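Local atomic coordinates of periplasmic binding protein (Pseudomonas aeruginosa, PDB entry 2R79), a protein that binds heme in the periplasm of Pseudomonas aeruginosa and probably hands it on to a membrane transporter for uptake into the cell. Residues 123-128 against 250-255; 140-145 against 258-263. All blocks are in the same frame, centred on the assembly; numbering follows the deposited sequence.

Contact 1: residues 123-128 against 250-255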
# COMPACT_ATOMS: atom_id res chain seq x y z
N GLN A 123 32.74 12.13 -12.35
CA GLN A 123 32.12 13.45 -12.42
C GLN A 123 31.20 13.61 -11.21
O GLN A 123 31.15 14.68 -10.59
CB GLN A 123 31.30 13.57 -13.70
CG GLN A 123 30.79 14.98 -14.00
CD GLN A 123 31.88 15.89 -14.55
OE1 GLN A 123 32.54 15.55 -15.55
NE2 GLN A 123 32.08 17.04 -13.91
N ARG A 124 30.46 12.55 -10.89
CA ARG A 124 29.57 12.55 -9.75
C ARG A 124 30.39 12.79 -8.48
O ARG A 124 30.01 13.59 -7.63
CB ARG A 124 28.84 11.20 -9.63
CG ARG A 124 27.74 10.95 -10.66
CD ARG A 124 26.62 11.98 -10.56
NE ARG A 124 25.83 11.85 -9.33
CZ ARG A 124 24.96 10.87 -9.10
NH1 ARG A 124 24.75 9.92 -10.00
NH2 ARG A 124 24.27 10.85 -7.96
N LEU A 125 31.52 12.09 -8.37
CA LEU A 125 32.39 12.22 -7.22
C LEU A 125 33.02 13.60 -7.09
O LEU A 125 33.19 14.11 -5.99
CB LEU A 125 33.48 11.14 -7.25
CG LEU A 125 32.95 9.70 -7.20
CD1 LEU A 125 34.11 8.72 -7.18
CD2 LEU A 125 32.07 9.51 -5.98
N ARG A 126 33.37 14.21 -8.23
CA ARG A 126 33.97 15.53 -8.20
C ARG A 126 32.96 16.54 -7.69
O ARG A 126 33.29 17.46 -6.93
CB ARG A 126 34.44 15.94 -9.60
CG ARG A 126 35.35 17.16 -9.60
CD ARG A 126 35.94 17.46 -10.96
NE ARG A 126 35.02 18.20 -11.82
CZ ARG A 126 35.26 18.49 -13.09
NH1 ARG A 126 36.40 18.11 -13.65
NH2 ARG A 126 34.37 19.17 -13.80
N ARG A 127 31.71 16.35 -8.10
CA ARG A 127 30.62 17.22 -7.70
C ARG A 127 30.32 17.05 -6.21
O ARG A 127 30.00 18.03 -5.51
CB ARG A 127 29.39 16.87 -8.52
CG ARG A 127 28.18 17.73 -8.24
CD ARG A 127 26.95 17.12 -8.89
NE ARG A 127 25.74 17.86 -8.54
CZ ARG A 127 24.51 17.39 -8.70
NH1 ARG A 127 24.32 16.17 -9.20
NH2 ARG A 127 23.46 18.13 -8.34
N GLN A 128 30.42 15.82 -5.73
CA GLN A 128 30.16 15.51 -4.32
C GLN A 128 31.24 16.18 -3.46
O GLN A 128 30.93 16.75 -2.41
CB GLN A 128 30.16 14.00 -4.11
CG GLN A 128 30.01 13.53 -2.66
CD GLN A 128 28.68 13.93 -2.03
OE1 GLN A 128 28.61 14.89 -1.27
NE2 GLN A 128 27.62 13.19 -2.36
N ASP A 250 24.59 8.11 -5.31
CA ASP A 250 23.33 8.51 -4.71
C ASP A 250 23.42 8.30 -3.20
O ASP A 250 22.87 9.07 -2.43
CB ASP A 250 22.16 7.70 -5.27
CG ASP A 250 21.90 7.98 -6.73
OD1 ASP A 250 21.73 9.17 -7.10
OD2 ASP A 250 21.85 7.02 -7.53
N GLY A 251 24.14 7.25 -2.81
CA GLY A 251 24.32 6.95 -1.40
C GLY A 251 25.11 8.04 -0.70
O GLY A 251 24.77 8.45 0.41
N LEU A 252 26.15 8.53 -1.36
CA LEU A 252 26.98 9.60 -0.80
C LEU A 252 26.17 10.89 -0.62
O LEU A 252 26.39 11.63 0.34
CB LEU A 252 28.18 9.88 -1.71
CG LEU A 252 29.20 8.75 -1.90
CD1 LEU A 252 30.26 9.20 -2.87
CD2 LEU A 252 29.85 8.37 -0.58
N ALA A 253 25.24 11.15 -1.54
CA ALA A 253 24.43 12.36 -1.47
C ALA A 253 23.55 12.35 -0.23
O ALA A 253 23.39 13.37 0.43
CB ALA A 253 23.57 12.50 -2.72
N ALA A 254 22.99 11.20 0.07
CA ALA A 254 22.13 11.06 1.24
C ALA A 254 22.95 11.18 2.52
O ALA A 254 22.59 11.93 3.42
CB ALA A 254 21.40 9.73 1.19
N LEU A 255 24.07 10.46 2.59
CA LEU A 255 24.92 10.51 3.78
C LEU A 255 25.48 11.91 4.05
O LEU A 255 25.42 12.39 5.18
CB LEU A 255 26.09 9.53 3.66
CG LEU A 255 25.80 8.08 4.03
CD1 LEU A 255 26.99 7.22 3.66
CD2 LEU A 255 25.50 7.98 5.52
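Gln128 and Leu252 meet in the packed half of this contact, where the carboxamide end of the glutamine lies against the backbone of the facing helix. Gln128 NE2 comes to 3.2 Å from Leu252 C and 3.4 Å from Leu252 CB, and Ala253 CB lies near the same nitrogen, at 4.1 Å. The chain reaches across because CG stands anti to the backbone N (chi1 176°) before bending at the next bond. No hydrogen bond crosses here; instead the other end of the amide, OE1, is bonded to the hydroxyl of Ser256, one turn further along the second helix, which satisfies this oxygen and holds that end of the buried amide. Beside it, Leu125 CD2 touches Leu252 CD1 at 3.6 Å, and Trp166 and Arg170 of helix 163-170 pack on Leu125. The two segments run nearly parallel, at 11°, with axes 10.6 Å apart, a spacing that side chains bridge. Helix 111-135 is the long helix that links the two lobes in this class of periplasmic binding protein, and helix 248-259 belongs to the second lobe, against which it packs. Toward solvent the contact thins to one ion pair between partly exposed residues. Arg124 NH2 donates to Asp250 OD1 over 3.2 Å: the oxygen lies near the guanidinium plane, whereas the arginine approaches from above the carboxylate, the two planes being 54° apart.

Contact 2: residues 140-145 against 258-263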
# COMPACT_ATOMS: atom_id res chain seq x y z
N PRO A 140 32.55 21.92 10.49
CA PRO A 140 33.70 21.02 10.35
C PRO A 140 33.27 19.56 10.15
O PRO A 140 32.18 19.17 10.57
CB PRO A 140 34.46 21.23 11.65
CG PRO A 140 33.35 21.41 12.63
CD PRO A 140 32.40 22.35 11.90
N ALA A 141 34.12 18.77 9.51
CA ALA A 141 33.82 17.37 9.25
C ALA A 141 33.56 16.60 10.55
O ALA A 141 34.35 16.65 11.48
CB ALA A 141 34.97 16.73 8.50
N PRO A 142 32.44 15.88 10.62
CA PRO A 142 32.11 15.12 11.84
C PRO A 142 32.82 13.77 11.97
O PRO A 142 33.06 13.08 10.96
CB PRO A 142 30.60 14.95 11.72
CG PRO A 142 30.44 14.73 10.23
CD PRO A 142 31.33 15.81 9.64
N GLY A 143 33.14 13.39 13.20
CA GLY A 143 33.76 12.09 13.45
C GLY A 143 32.65 11.06 13.43
O GLY A 143 31.66 11.20 14.15
N VAL A 144 32.79 10.01 12.62
CA VAL A 144 31.74 9.00 12.50
C VAL A 144 32.27 7.57 12.51
O VAL A 144 33.45 7.32 12.27
CB VAL A 144 30.96 9.23 11.17
CG1 VAL A 144 29.88 8.16 10.98
CG2 VAL A 144 30.33 10.62 11.17
N LEU A 145 31.38 6.63 12.81
CA LEU A 145 31.72 5.21 12.80
C LEU A 145 30.74 4.50 11.88
O LEU A 145 29.56 4.85 11.83
CB LEU A 145 31.63 4.62 14.20
CG LEU A 145 32.70 5.05 15.21
CD1 LEU A 145 32.33 4.55 16.60
CD2 LEU A 145 34.06 4.49 14.79
N ALA A 258 23.06 14.14 5.58
CA ALA A 258 22.85 13.84 7.00
C ALA A 258 24.05 14.32 7.83
O ALA A 258 23.89 14.71 8.98
CB ALA A 258 22.68 12.34 7.19
N PHE A 259 25.24 14.31 7.22
CA PHE A 259 26.47 14.74 7.89
C PHE A 259 26.60 16.27 7.99
O PHE A 259 27.24 16.78 8.91
CB PHE A 259 27.70 14.16 7.17
CG PHE A 259 27.84 12.66 7.32
CD1 PHE A 259 28.72 11.96 6.50
CD2 PHE A 259 27.12 11.95 8.28
CE1 PHE A 259 28.88 10.57 6.62
CE2 PHE A 259 27.27 10.57 8.42
CZ PHE A 259 28.15 9.88 7.59
N TYR A 260 26.00 16.98 7.04
CA TYR A 260 26.02 18.45 7.03
C TYR A 260 24.58 18.91 6.87
O TYR A 260 24.20 19.41 5.82
CB TYR A 260 26.85 18.98 5.86
CG TYR A 260 28.29 18.59 5.91
CD1 TYR A 260 28.72 17.36 5.40
CD2 TYR A 260 29.24 19.41 6.54
CE1 TYR A 260 30.05 16.96 5.52
CE2 TYR A 260 30.56 19.01 6.66
CZ TYR A 260 30.96 17.79 6.15
OH TYR A 260 32.27 17.40 6.26
N PRO A 261 23.76 18.75 7.92
CA PRO A 261 22.35 19.14 7.90
C PRO A 261 22.04 20.60 7.59
O PRO A 261 20.93 20.93 7.20
CB PRO A 261 21.86 18.71 9.28
CG PRO A 261 23.07 18.87 10.13
CD PRO A 261 24.17 18.31 9.26
N SER A 262 23.03 21.47 7.77
CA SER A 262 22.86 22.90 7.50
C SER A 262 23.26 23.30 6.09
O SER A 262 23.58 24.46 5.84
CB SER A 262 23.67 23.73 8.49
OG SER A 262 23.20 23.53 9.81
N ALA A 263 23.26 22.34 5.18
CA ALA A 263 23.61 22.64 3.80
C ALA A 263 22.47 22.12 2.93
O ALA A 263 21.87 21.10 3.26
CB ALA A 263 24.90 21.95 3.42
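Val144 and Phe259 supply one part of the apolar contact between the start of strand 143-150 and the end of helix 248-259. One methyl, Val144 CG2, sits over a face of the phenyl ring, displaced toward its rim and 4.1 Å from Phe259 CE2, while the other branch, CG1, nears Phe259 CZ. Leu168 of helix 163-170 touches both residues, and Leu233 of strand 232-235 also packs on the ring. Pro142 extends the apolar row by spanning both aromatic residues: its CG lies 4.1 Å from Phe259 CB, and its CD lies 4.0 Å from Tyr260 CZ. The pyrrolidine crosses each of these side chains at about a right angle. The phenol oxygen also has van der Waals contact with Ala141, as Tyr260 OH approaches Ala141 CA at 3.4 Å and Ala141 CB at 3.6 Å. Tyr260 is where the chain leaves helical geometry, and its ring, with CG anti to the carbonyl carbon (chi1 -62°), extends to the loop ahead of the strand. No hydrogen bond crosses between the segments; the tyrosine hydroxyl and Phe259 O find partners outside them: Gly172 O and Gln136 NE2 bond to the hydroxyl, and Gln139 NE2 bonds to Phe259 O. The junction of strand and helix end in this α/β lobe is therefore made by apolar and van der Waals packing in its direct contacts, with the buried hydroxyl satisfied by neighbouring loops.

In the fold
Contacts 1 and 2 lie about 14 Å apart between centres, on the same side of the chain's centre, and share helix 248-259: contact 1 uses its body and contact 2 its C-terminal end and Tyr260, the first residue beyond. Their other partners, helix 111-135 and strand 143-150, follow one another in the sequence. Along the chain the order is 123-128, 140-145, 250-255, 258-263, so the two pairings interleave. Helix 248-259 thus joins the long helix between the lobes to the mixed sheet, and helix 163-170 packs against both contacts. Both are packing contacts of the second lobe, away from the heme pocket: one with the interlobe helix, one with the sheet.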